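Local coordinates for coelenterazine-binding protein with bound coelenterazine (PDB 2HPS) that holds coelenterazine in an internal pocket and probably yields it to luciferase, for reaction with oxygen, only when calcium is bound, at residues V119-K125 with A140-F144; V162-F167 with L176-Y181. All coordinates share one frame; numbering follows the deposited sequence.

How the interactions relate
Interactions 1 and 2 line different parts of one coelenterazine pocket and also touch each other, an example of a ligand site walled by separate helix contacts. Interaction 1 packs neighbouring helices of the third and fourth EF-hands; interaction 2, later in the chain, joins the last helix of the fourth EF-hand to the short helix 175-180. Their centres lie about 15 Å apart, yet they meet where C143 SG of interaction 1 packs 3.8 Å from both A179 O and F180 O of interaction 2. The ligand's phenyl ring, C27 to C32, is approached by F124 from interaction 1 and F180 from interaction 2, while C143 faces its hydroxyphenyl group and Y181 its fused ring core.

Interaction 1 of 2, residues V119-K125 with A140-F144; sequences VSLPEFK and AITCF. With CTZ (c2-hydroxy-coelenterazine), chain B.
L121 covers a face of the F144 ring, while F124 meets that ring at its edge, and F144 has the largest share of the interface. L121 CB stands 3.9 Å from the centre of the F144 ring, almost on the ring normal, and L121 CD1 lies against F144 CG and CB, where the ring joins its side chain. With CG anti to the backbone N (chi1 176°), F144 carries its ring across to both partners. Its edge turns toward the face of F124 in a T-shaped pair, the planes at 76° and F144 CD1 3.7 Å from F124 CG; F144 CB sits over that same F124 face. With an alanine in place of F144, CB would still cover F124, but the lost ring would probably open a gap under L121.

Such packing is that of an EF-hand pair: helix 121-131, which leaves the third hand's loop, meets helix 137-147, which enters the fourth, their short segments crossing at 121°. S120 and E123 form a capping box at the start of the former; E123 probably binds calcium in the loaded protein, though its loop holds no metal here.

On the pocket side C143 SG approaches the F124 edge in the ring plane, 3.8 Å from F124 CZ. F124 CZ also comes within 3.4 Å of coelenterazine C31. Aliphatic contacts close the other flank: K125 CG meets A140 CB at 4.0 Å, while K125 NZ turns off to D137 and Q129.

Interaction 2 of 2, residues V162-F167 with L176-Y181; sequences VTVNDF and LANAFY. With CTZ (c2-hydroxy-coelenterazine), chain B.
The aromatic cluster of F167, F180 and Y181 joins helix 157-169, the exit helix of the fourth EF-hand, to the short helix 175-180 beside the coelenterazine pocket. The segments cross nearly at a right angle, 93°, and F167 meets the other two rings in different ways. F180 presents its edge to the F167 face in an offset edge-to-face pair, with centroids 5.7 Å apart. Y181 instead lies over F167 as an offset stack, its plane tilted by 30° and Y181 CD2 only 3.4 Å from F167 CZ. At the rim of F167, in the plane of the ring, the backbone oxygen of A177 comes up to CD1.

F180 is itself covered on opposite faces. T163 CG2 makes a CH-pi contact from the helix side, 4.0 Å from the centre of the F180 ring; chi1 of -69° sets this methyl anti to the backbone N, while T163 OG1 swings toward L176 and meets both its methyls, CD1 and CD2, at 3.5 Å. From the same side of the F180 ring V164 CG2 comes in obliquely near F180 CZ. Across the ring, F180 CE1 approaches coelenterazine C27 at 3.4 Å. L147 of helix 137-147 also touches T163 and F180.

Y181 spreads one face over the fused ring core of coelenterazine, with Y181 CE1 3.3 Å from its C9. The backbone contributes too, since F180 O lies 2.8 Å from N7 of the ligand. F167 thus touches both pocket rings, Y181 by a stack and F180 at its edge, while T163 backs F180; the rings' positions against coelenterazine rest on apolar and aromatic packing, to which F180 O adds a polar touch at N7.

Interaction 1 of 2, residues V119-K125 with A140-F144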
ATOM      1  N   VAL A 119     -12.366   2.210  11.194  1.00 16.87           N
ATOM      2  CA  VAL A 119     -11.898   3.533  10.767  1.00 16.49           C
ATOM      3  C   VAL A 119     -13.012   4.285  10.033  1.00 16.20           C
ATOM      4  O   VAL A 119     -13.693   3.723   9.182  1.00 16.54           O
ATOM      5  CB  VAL A 119     -10.582   3.465   9.899  1.00 16.23           C
ATOM      6  CG1 VAL A 119      -9.438   2.797  10.672  1.00 16.13           C
ATOM      7  CG2 VAL A 119     -10.797   2.745   8.570  1.00 15.55           C
ATOM      8  N   SER A 120     -13.208   5.551  10.386  1.00 16.71           N
ATOM      9  CA  SER A 120     -14.220   6.387   9.751  1.00 17.08           C
ATOM     10  C   SER A 120     -13.625   7.118   8.550  1.00 17.26           C
ATOM     11  O   SER A 120     -12.398   7.125   8.348  1.00 17.01           O
ATOM     12  CB  SER A 120     -14.694   7.450  10.744  1.00 16.88           C
ATOM     13  OG  SER A 120     -13.615   8.349  11.027  1.00 19.87           O
ATOM     14  N   LEU A 121     -14.498   7.787   7.793  1.00 16.98           N
ATOM     15  CA  LEU A 121     -14.026   8.608   6.686  1.00 17.23           C
ATOM     16  C   LEU A 121     -13.026   9.694   7.128  1.00 16.73           C
ATOM     17  O   LEU A 121     -11.953   9.792   6.527  1.00 15.89           O
ATOM     18  CB  LEU A 121     -15.186   9.189   5.864  1.00 17.12           C
ATOM     19  CG  LEU A 121     -14.808  10.191   4.768  1.00 17.74           C
ATOM     20  CD1 LEU A 121     -13.915   9.571   3.692  1.00 17.19           C
ATOM     21  CD2 LEU A 121     -16.111  10.745   4.148  1.00 19.00           C
ATOM     22  N   PRO A 122     -13.372  10.531   8.135  1.00 17.15           N
ATOM     23  CA  PRO A 122     -12.384  11.529   8.565  1.00 17.52           C
ATOM     24  C   PRO A 122     -11.006  10.930   8.882  1.00 17.56           C
ATOM     25  O   PRO A 122      -9.982  11.484   8.474  1.00 17.95           O
ATOM     26  CB  PRO A 122     -13.021  12.121   9.826  1.00 17.75           C
ATOM     27  CG  PRO A 122     -14.486  12.031   9.545  1.00 17.67           C
ATOM     28  CD  PRO A 122     -14.652  10.692   8.866  1.00 17.09           C
ATOM     29  N   GLU A 123     -10.982   9.802   9.585  1.00 16.50           N
ATOM     30  CA  GLU A 123      -9.713   9.145   9.930  1.00 16.73           C
ATOM     31  C   GLU A 123      -8.918   8.709   8.695  1.00 16.23           C
ATOM     32  O   GLU A 123      -7.710   8.978   8.561  1.00 15.18           O
ATOM     33  CB  GLU A 123      -9.985   7.910  10.792  1.00 17.01           C
ATOM     34  CG  GLU A 123     -10.315   8.263  12.229  1.00 19.42           C
ATOM     35  CD  GLU A 123     -10.693   7.042  13.042  1.00 22.63           C
ATOM     36  OE1 GLU A 123     -11.552   6.249  12.588  1.00 21.93           O
ATOM     37  OE2 GLU A 123     -10.120   6.877  14.133  1.00 24.13           O
ATOM     38  N   PHE A 124      -9.628   8.020   7.814  1.00 15.05           N
ATOM     39  CA  PHE A 124      -9.095   7.439   6.586  1.00 14.62           C
ATOM     40  C   PHE A 124      -8.588   8.543   5.658  1.00 14.63           C
ATOM     41  O   PHE A 124      -7.465   8.471   5.161  1.00 14.74           O
ATOM     42  CB  PHE A 124     -10.233   6.665   5.950  1.00 14.38           C
ATOM     43  CG  PHE A 124      -9.887   5.956   4.678  1.00 13.57           C
ATOM     44  CD1 PHE A 124      -9.676   4.570   4.678  1.00 15.33           C
ATOM     45  CD2 PHE A 124      -9.859   6.644   3.463  1.00 14.84           C
ATOM     46  CE1 PHE A 124      -9.404   3.890   3.471  1.00 16.42           C
ATOM     47  CE2 PHE A 124      -9.587   5.975   2.266  1.00 15.95           C
ATOM     48  CZ  PHE A 124      -9.371   4.608   2.268  1.00 17.76           C
ATOM     49  N   LYS A 125      -9.401   9.577   5.459  1.00 14.40           N
ATOM     50  CA  LYS A 125      -9.008  10.712   4.604  1.00 14.98           C
ATOM     51  C   LYS A 125      -7.764  11.444   5.132  1.00 14.88           C
ATOM     52  O   LYS A 125      -6.861  11.781   4.343  1.00 15.20           O
ATOM     53  CB  LYS A 125     -10.190  11.673   4.439  1.00 14.99           C
ATOM     54  CG  LYS A 125      -9.952  12.878   3.521  1.00 15.37           C
ATOM     55  CD  LYS A 125     -11.221  13.762   3.474  1.00 16.84           C
ATOM     56  CE  LYS A 125     -11.016  15.068   2.692  1.00 18.67           C
ATOM     57  NZ  LYS A 125     -10.104  16.024   3.420  1.00 19.14           N
ATOM     58  N   ALA A 140      -9.637  10.760  -2.286  1.00 15.39           N
ATOM     59  CA  ALA A 140      -9.549  10.095  -0.983  1.00 15.60           C
ATOM     60  C   ALA A 140     -10.908   9.527  -0.576  1.00 15.80           C
ATOM     61  O   ALA A 140     -11.005   8.426  -0.062  1.00 14.94           O
ATOM     62  CB  ALA A 140      -9.042  11.062   0.068  1.00 15.05           C
ATOM     63  N   ILE A 141     -11.960  10.289  -0.857  1.00 15.82           N
ATOM     64  CA  ILE A 141     -13.310   9.916  -0.436  1.00 16.10           C
ATOM     65  C   ILE A 141     -13.853   8.802  -1.328  1.00 16.33           C
ATOM     66  O   ILE A 141     -14.525   7.885  -0.851  1.00 16.23           O
ATOM     67  CB  ILE A 141     -14.233  11.156  -0.420  1.00 15.97           C
ATOM     68  CG1 ILE A 141     -13.758  12.111   0.680  1.00 16.67           C
ATOM     69  CG2 ILE A 141     -15.699  10.731  -0.201  1.00 16.44           C
ATOM     70  CD1 ILE A 141     -14.337  13.510   0.630  1.00 17.06           C
ATOM     71  N   THR A 142     -13.555   8.873  -2.622  1.00 15.63           N
ATOM     72  CA  THR A 142     -13.880   7.786  -3.542  1.00 17.07           C
ATOM     73  C   THR A 142     -13.272   6.472  -3.064  1.00 16.37           C
ATOM     74  O   THR A 142     -13.939   5.432  -3.066  1.00 16.24           O
ATOM     75  CB  THR A 142     -13.423   8.097  -4.981  1.00 17.40           C
ATOM     76  OG1 THR A 142     -14.226   9.165  -5.507  1.00 19.25           O
ATOM     77  CG2 THR A 142     -13.545   6.866  -5.864  1.00 19.56           C
ATOM     78  N   CYS A 143     -12.002   6.536  -2.652  1.00 15.77           N
ATOM     79  CA  CYS A 143     -11.281   5.367  -2.178  1.00 15.52           C
ATOM     80  C   CYS A 143     -11.971   4.755  -0.933  1.00 15.85           C
ATOM     81  O   CYS A 143     -12.250   3.529  -0.889  1.00 16.29           O
ATOM     82  CB  CYS A 143      -9.816   5.743  -1.895  1.00 15.69           C
ATOM     83  SG  CYS A 143      -8.751   4.340  -1.438  1.00 14.58           S
ATOM     84  N   PHE A 144     -12.260   5.605   0.049  1.00 15.53           N
ATOM     85  CA  PHE A 144     -12.981   5.181   1.256  1.00 15.55           C
ATOM     86  C   PHE A 144     -14.298   4.511   0.884  1.00 15.52           C
ATOM     87  O   PHE A 144     -14.615   3.420   1.378  1.00 15.68           O
ATOM     88  CB  PHE A 144     -13.299   6.374   2.162  1.00 15.98           C
ATOM     89  CG  PHE A 144     -14.127   5.997   3.373  1.00 16.04           C
ATOM     90  CD1 PHE A 144     -13.517   5.511   4.533  1.00 17.44           C
ATOM     91  CD2 PHE A 144     -15.528   6.068   3.329  1.00 16.85           C
ATOM     92  CE1 PHE A 144     -14.278   5.122   5.650  1.00 16.39           C
ATOM     93  CE2 PHE A 144     -16.304   5.682   4.442  1.00 16.47           C
ATOM     94  CZ  PHE A 144     -15.678   5.218   5.601  1.00 16.86           C
TER
HETATM   95  N1  CTZ B 187      -0.545   3.887   0.095  1.00 13.65           N
HETATM   96  C2  CTZ B 187       0.483   4.762  -0.070  1.00 13.29           C
HETATM   97  C3  CTZ B 187      -0.039   5.693  -1.072  1.00 12.47           C
HETATM   98  N4  CTZ B 187      -1.278   5.368  -1.431  1.00 13.91           N
HETATM   99  C5  CTZ B 187      -2.132   5.930  -2.312  1.00 11.67           C
HETATM  100  C6  CTZ B 187      -3.383   5.338  -2.503  1.00 12.38           C
HETATM  101  N7  CTZ B 187      -3.744   4.232  -1.817  1.00 12.96           N
HETATM  102  C8  CTZ B 187      -2.917   3.653  -0.919  1.00 13.70           C
HETATM  103  C9  CTZ B 187      -1.579   4.260  -0.727  1.00 12.94           C
HETATM  104  C10 CTZ B 187       1.824   4.724   0.625  1.00 13.68           C
HETATM  105  C11 CTZ B 187       2.494   3.442   0.199  1.00 13.90           C
HETATM  106  C12 CTZ B 187       2.700   2.431   1.135  1.00 13.04           C
HETATM  107  C13 CTZ B 187       3.302   1.232   0.773  1.00 16.02           C
HETATM  108  C14 CTZ B 187       3.705   1.061  -0.555  1.00 16.20           C
HETATM  109  C15 CTZ B 187       3.494   2.070  -1.507  1.00 15.55           C
HETATM  110  C16 CTZ B 187       2.884   3.269  -1.130  1.00 14.78           C
HETATM  111  O17 CTZ B 187       4.290  -0.109  -0.913  1.00 16.86           O
HETATM  112  O18 CTZ B 187       0.592   6.705  -1.571  1.00 13.35           O
HETATM  113  C19 CTZ B 187      -4.340   5.962  -3.444  1.00 12.99           C
HETATM  114  C20 CTZ B 187      -3.914   6.583  -4.620  1.00 11.75           C
HETATM  115  C21 CTZ B 187      -4.842   7.171  -5.476  1.00 13.48           C
HETATM  116  C22 CTZ B 187      -6.206   7.157  -5.151  1.00 12.43           C
HETATM  117  C23 CTZ B 187      -6.642   6.557  -3.978  1.00 13.74           C
HETATM  118  C24 CTZ B 187      -5.709   5.961  -3.120  1.00 14.40           C
HETATM  119  O25 CTZ B 187      -7.087   7.746  -6.004  1.00 12.87           O
HETATM  120  C26 CTZ B 187      -3.274   2.396  -0.147  1.00 13.73           C
HETATM  121  C27 CTZ B 187      -4.048   2.784   1.087  1.00 15.55           C
HETATM  122  C28 CTZ B 187      -3.525   2.588   2.364  1.00 17.71           C
HETATM  123  C29 CTZ B 187      -4.281   2.958   3.477  1.00 17.01           C
HETATM  124  C30 CTZ B 187      -5.547   3.537   3.300  1.00 15.99           C
HETATM  125  C31 CTZ B 187      -6.075   3.720   2.023  1.00 16.54           C
HETATM  126  C32 CTZ B 187      -5.322   3.335   0.911  1.00 16.58           C

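Interaction 2 of 2, residues V162-F167 with L176-Y181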
ATOM      1  N   VAL A 162      -9.339  -7.738   3.581  1.00 13.48           N
ATOM      2  CA  VAL A 162      -9.864  -8.329   2.350  1.00 14.02           C
ATOM      3  C   VAL A 162      -9.293  -7.587   1.119  1.00 13.24           C
ATOM      4  O   VAL A 162      -8.786  -8.213   0.164  1.00 12.25           O
ATOM      5  CB  VAL A 162     -11.408  -8.328   2.356  1.00 14.49           C
ATOM      6  CG1 VAL A 162     -11.966  -8.600   0.927  1.00 16.00           C
ATOM      7  CG2 VAL A 162     -11.911  -9.366   3.400  1.00 16.74           C
ATOM      8  N   THR A 163      -9.360  -6.263   1.178  1.00 12.64           N
ATOM      9  CA  THR A 163      -8.848  -5.405   0.097  1.00 11.89           C
ATOM     10  C   THR A 163      -7.334  -5.578  -0.072  1.00 12.35           C
ATOM     11  O   THR A 163      -6.846  -5.751  -1.196  1.00 11.00           O
ATOM     12  CB  THR A 163      -9.214  -3.929   0.342  1.00 13.01           C
ATOM     13  OG1 THR A 163     -10.634  -3.794   0.187  1.00 13.25           O
ATOM     14  CG2 THR A 163      -8.527  -3.009  -0.695  1.00 12.15           C
ATOM     15  N   VAL A 164      -6.607  -5.561   1.042  1.00 11.31           N
ATOM     16  CA  VAL A 164      -5.144  -5.730   0.979  1.00 12.00           C
ATOM     17  C   VAL A 164      -4.777  -7.053   0.319  1.00 11.96           C
ATOM     18  O   VAL A 164      -3.944  -7.106  -0.590  1.00 12.52           O
ATOM     19  CB  VAL A 164      -4.523  -5.654   2.393  1.00 11.93           C
ATOM     20  CG1 VAL A 164      -3.068  -6.048   2.355  1.00 13.59           C
ATOM     21  CG2 VAL A 164      -4.696  -4.241   2.956  1.00 12.34           C
ATOM     22  N   ASN A 165      -5.384  -8.146   0.765  1.00 12.75           N
ATOM     23  CA  ASN A 165      -5.099  -9.441   0.146  1.00 12.66           C
ATOM     24  C   ASN A 165      -5.445  -9.487  -1.332  1.00 13.23           C
ATOM     25  O   ASN A 165      -4.705 -10.050  -2.136  1.00 13.56           O
ATOM     26  CB  ASN A 165      -5.806 -10.554   0.918  1.00 13.53           C
ATOM     27  CG  ASN A 165      -5.003 -10.993   2.117  1.00 14.91           C
ATOM     28  OD1 ASN A 165      -3.978 -11.659   1.956  1.00 16.72           O
ATOM     29  ND2 ASN A 165      -5.442 -10.622   3.318  1.00 17.20           N
ATOM     30  N   ASP A 166      -6.581  -8.899  -1.691  1.00 12.90           N
ATOM     31  CA  ASP A 166      -6.987  -8.935  -3.086  1.00 14.08           C
ATOM     32  C   ASP A 166      -6.012  -8.120  -3.954  1.00 13.43           C
ATOM     33  O   ASP A 166      -5.601  -8.567  -5.032  1.00 13.34           O
ATOM     34  CB  ASP A 166      -8.377  -8.283  -3.084  0.65 14.73           C
ATOM     35  CG  ASP A 166      -9.023  -8.236  -4.436  0.65 16.99           C
ATOM     36  OD1 ASP A 166      -8.435  -8.738  -5.422  0.65 17.88           O
ATOM     37  OD2 ASP A 166     -10.149  -7.689  -4.479  0.65 18.73           O
ATOM     38  N   PHE A 167      -5.613  -6.957  -3.458  1.00 12.86           N
ATOM     39  CA  PHE A 167      -4.643  -6.144  -4.195  1.00 12.04           C
ATOM     40  C   PHE A 167      -3.295  -6.856  -4.318  1.00 12.22           C
ATOM     41  O   PHE A 167      -2.735  -6.939  -5.405  1.00 11.92           O
ATOM     42  CB  PHE A 167      -4.467  -4.790  -3.540  1.00 12.14           C
ATOM     43  CG  PHE A 167      -3.578  -3.863  -4.337  1.00 11.92           C
ATOM     44  CD1 PHE A 167      -4.100  -3.149  -5.412  1.00 12.38           C
ATOM     45  CD2 PHE A 167      -2.228  -3.732  -4.035  1.00 13.31           C
ATOM     46  CE1 PHE A 167      -3.290  -2.302  -6.179  1.00 13.43           C
ATOM     47  CE2 PHE A 167      -1.399  -2.878  -4.800  1.00 12.48           C
ATOM     48  CZ  PHE A 167      -1.934  -2.156  -5.862  1.00 13.02           C
ATOM     49  N   LEU A 176     -12.251  -3.765  -5.686  1.00 14.29           N
ATOM     50  CA  LEU A 176     -11.435  -3.359  -4.538  1.00 13.91           C
ATOM     51  C   LEU A 176      -9.990  -3.166  -4.971  1.00 13.54           C
ATOM     52  O   LEU A 176      -9.359  -2.144  -4.644  1.00 13.62           O
ATOM     53  CB  LEU A 176     -11.522  -4.391  -3.403  1.00 14.16           C
ATOM     54  CG  LEU A 176     -12.893  -4.494  -2.706  1.00 14.45           C
ATOM     55  CD1 LEU A 176     -12.880  -5.625  -1.686  1.00 16.70           C
ATOM     56  CD2 LEU A 176     -13.258  -3.158  -2.048  1.00 15.64           C
ATOM     57  N   ALA A 177      -9.473  -4.121  -5.741  1.00 13.69           N
ATOM     58  CA  ALA A 177      -8.072  -4.001  -6.192  1.00 13.62           C
ATOM     59  C   ALA A 177      -7.908  -2.835  -7.157  1.00 13.68           C
ATOM     60  O   ALA A 177      -6.870  -2.164  -7.181  1.00 14.04           O
ATOM     61  CB  ALA A 177      -7.604  -5.298  -6.802  1.00 13.32           C
ATOM     62  N   ASN A 178      -8.932  -2.581  -7.967  1.00 13.76           N
ATOM     63  CA  ASN A 178      -8.916  -1.435  -8.878  1.00 14.02           C
ATOM     64  C   ASN A 178      -8.993  -0.071  -8.188  1.00 14.52           C
ATOM     65  O   ASN A 178      -8.752   0.955  -8.830  1.00 14.50           O
ATOM     66  CB  ASN A 178     -10.064  -1.543  -9.894  1.00 14.12           C
ATOM     67  CG  ASN A 178      -9.787  -2.560 -11.019  1.00 15.49           C
ATOM     68  OD1 ASN A 178      -8.670  -3.103 -11.166  1.00 16.03           O
ATOM     69  ND2 ASN A 178     -10.827  -2.805 -11.846  1.00 17.21           N
ATOM     70  N   ALA A 179      -9.328  -0.063  -6.892  1.00 14.30           N
ATOM     71  CA  ALA A 179      -9.550   1.196  -6.170  1.00 14.75           C
ATOM     72  C   ALA A 179      -8.509   1.505  -5.091  1.00 15.00           C
ATOM     73  O   ALA A 179      -8.286   2.681  -4.770  1.00 15.41           O
ATOM     74  CB  ALA A 179     -10.933   1.210  -5.552  1.00 15.65           C
ATOM     75  N   PHE A 180      -7.899   0.458  -4.535  1.00 14.61           N
ATOM     76  CA  PHE A 180      -7.032   0.576  -3.341  1.00 14.21           C
ATOM     77  C   PHE A 180      -5.922   1.618  -3.491  1.00 14.48           C
ATOM     78  O   PHE A 180      -5.673   2.402  -2.551  1.00 14.75           O
ATOM     79  CB  PHE A 180      -6.444  -0.797  -2.988  1.00 14.24           C
ATOM     80  CG  PHE A 180      -5.747  -0.874  -1.629  1.00 14.50           C
ATOM     81  CD1 PHE A 180      -6.217  -0.163  -0.529  1.00 16.52           C
ATOM     82  CD2 PHE A 180      -4.652  -1.736  -1.450  1.00 14.56           C
ATOM     83  CE1 PHE A 180      -5.567  -0.263   0.712  1.00 15.24           C
ATOM     84  CE2 PHE A 180      -4.012  -1.844  -0.215  1.00 16.34           C
ATOM     85  CZ  PHE A 180      -4.470  -1.108   0.871  1.00 14.82           C
ATOM     86  N   TYR A 181      -5.255   1.589  -4.653  1.00 13.43           N
ATOM     87  CA  TYR A 181      -4.212   2.545  -5.005  1.00 13.86           C
ATOM     88  C   TYR A 181      -4.654   3.508  -6.114  1.00 13.74           C
ATOM     89  O   TYR A 181      -3.821   4.043  -6.879  1.00 14.55           O
ATOM     90  CB  TYR A 181      -2.938   1.785  -5.393  1.00 14.04           C
ATOM     91  CG  TYR A 181      -2.099   1.418  -4.194  1.00 14.58           C
ATOM     92  CD1 TYR A 181      -1.075   2.260  -3.755  1.00 16.31           C
ATOM     93  CD2 TYR A 181      -2.341   0.235  -3.481  1.00 16.35           C
ATOM     94  CE1 TYR A 181      -0.306   1.930  -2.653  1.00 17.84           C
ATOM     95  CE2 TYR A 181      -1.564  -0.104  -2.364  1.00 16.64           C
ATOM     96  CZ  TYR A 181      -0.550   0.758  -1.968  1.00 16.89           C
ATOM     97  OH  TYR A 181       0.221   0.441  -0.869  1.00 20.55           O
TER
HETATM   98  N1  CTZ B 187      -0.545   3.887   0.095  1.00 13.65           N
HETATM   99  C2  CTZ B 187       0.483   4.762  -0.070  1.00 13.29           C
HETATM  100  C3  CTZ B 187      -0.039   5.693  -1.072  1.00 12.47           C
HETATM  101  N4  CTZ B 187      -1.278   5.368  -1.431  1.00 13.91           N
HETATM  102  C5  CTZ B 187      -2.132   5.930  -2.312  1.00 11.67           C
HETATM  103  C6  CTZ B 187      -3.383   5.338  -2.503  1.00 12.38           C
HETATM  104  N7  CTZ B 187      -3.744   4.232  -1.817  1.00 12.96           N
HETATM  105  C8  CTZ B 187      -2.917   3.653  -0.919  1.00 13.70           C
HETATM  106  C9  CTZ B 187      -1.579   4.260  -0.727  1.00 12.94           C
HETATM  107  C10 CTZ B 187       1.824   4.724   0.625  1.00 13.68           C
HETATM  108  C11 CTZ B 187       2.494   3.442   0.199  1.00 13.90           C
HETATM  109  C12 CTZ B 187       2.700   2.431   1.135  1.00 13.04           C
HETATM  110  C13 CTZ B 187       3.302   1.232   0.773  1.00 16.02           C
HETATM  111  C14 CTZ B 187       3.705   1.061  -0.555  1.00 16.20           C
HETATM  112  C15 CTZ B 187       3.494   2.070  -1.507  1.00 15.55           C
HETATM  113  C16 CTZ B 187       2.884   3.269  -1.130  1.00 14.78           C
HETATM  114  O17 CTZ B 187       4.290  -0.109  -0.913  1.00 16.86           O
HETATM  115  O18 CTZ B 187       0.592   6.705  -1.571  1.00 13.35           O
HETATM  116  C19 CTZ B 187      -4.340   5.962  -3.444  1.00 12.99           C
HETATM  117  C20 CTZ B 187      -3.914   6.583  -4.620  1.00 11.75           C
HETATM  118  C21 CTZ B 187      -4.842   7.171  -5.476  1.00 13.48           C
HETATM  119  C22 CTZ B 187      -6.206   7.157  -5.151  1.00 12.43           C
HETATM  120  C23 CTZ B 187      -6.642   6.557  -3.978  1.00 13.74           C
HETATM  121  C24 CTZ B 187      -5.709   5.961  -3.120  1.00 14.40           C
HETATM  122  O25 CTZ B 187      -7.087   7.746  -6.004  1.00 12.87           O
HETATM  123  C26 CTZ B 187      -3.274   2.396  -0.147  1.00 13.73           C
HETATM  124  C27 CTZ B 187      -4.048   2.784   1.087  1.00 15.55           C
HETATM  125  C28 CTZ B 187      -3.525   2.588   2.364  1.00 17.71           C
HETATM  126  C29 CTZ B 187      -4.281   2.958   3.477  1.00 17.01           C
HETATM  127  C30 CTZ B 187      -5.547   3.537   3.300  1.00 15.99           C
HETATM  128  C31 CTZ B 187      -6.075   3.720   2.023  1.00 16.54           C
HETATM  129  C32 CTZ B 187      -5.322   3.335   0.911  1.00 16.58           C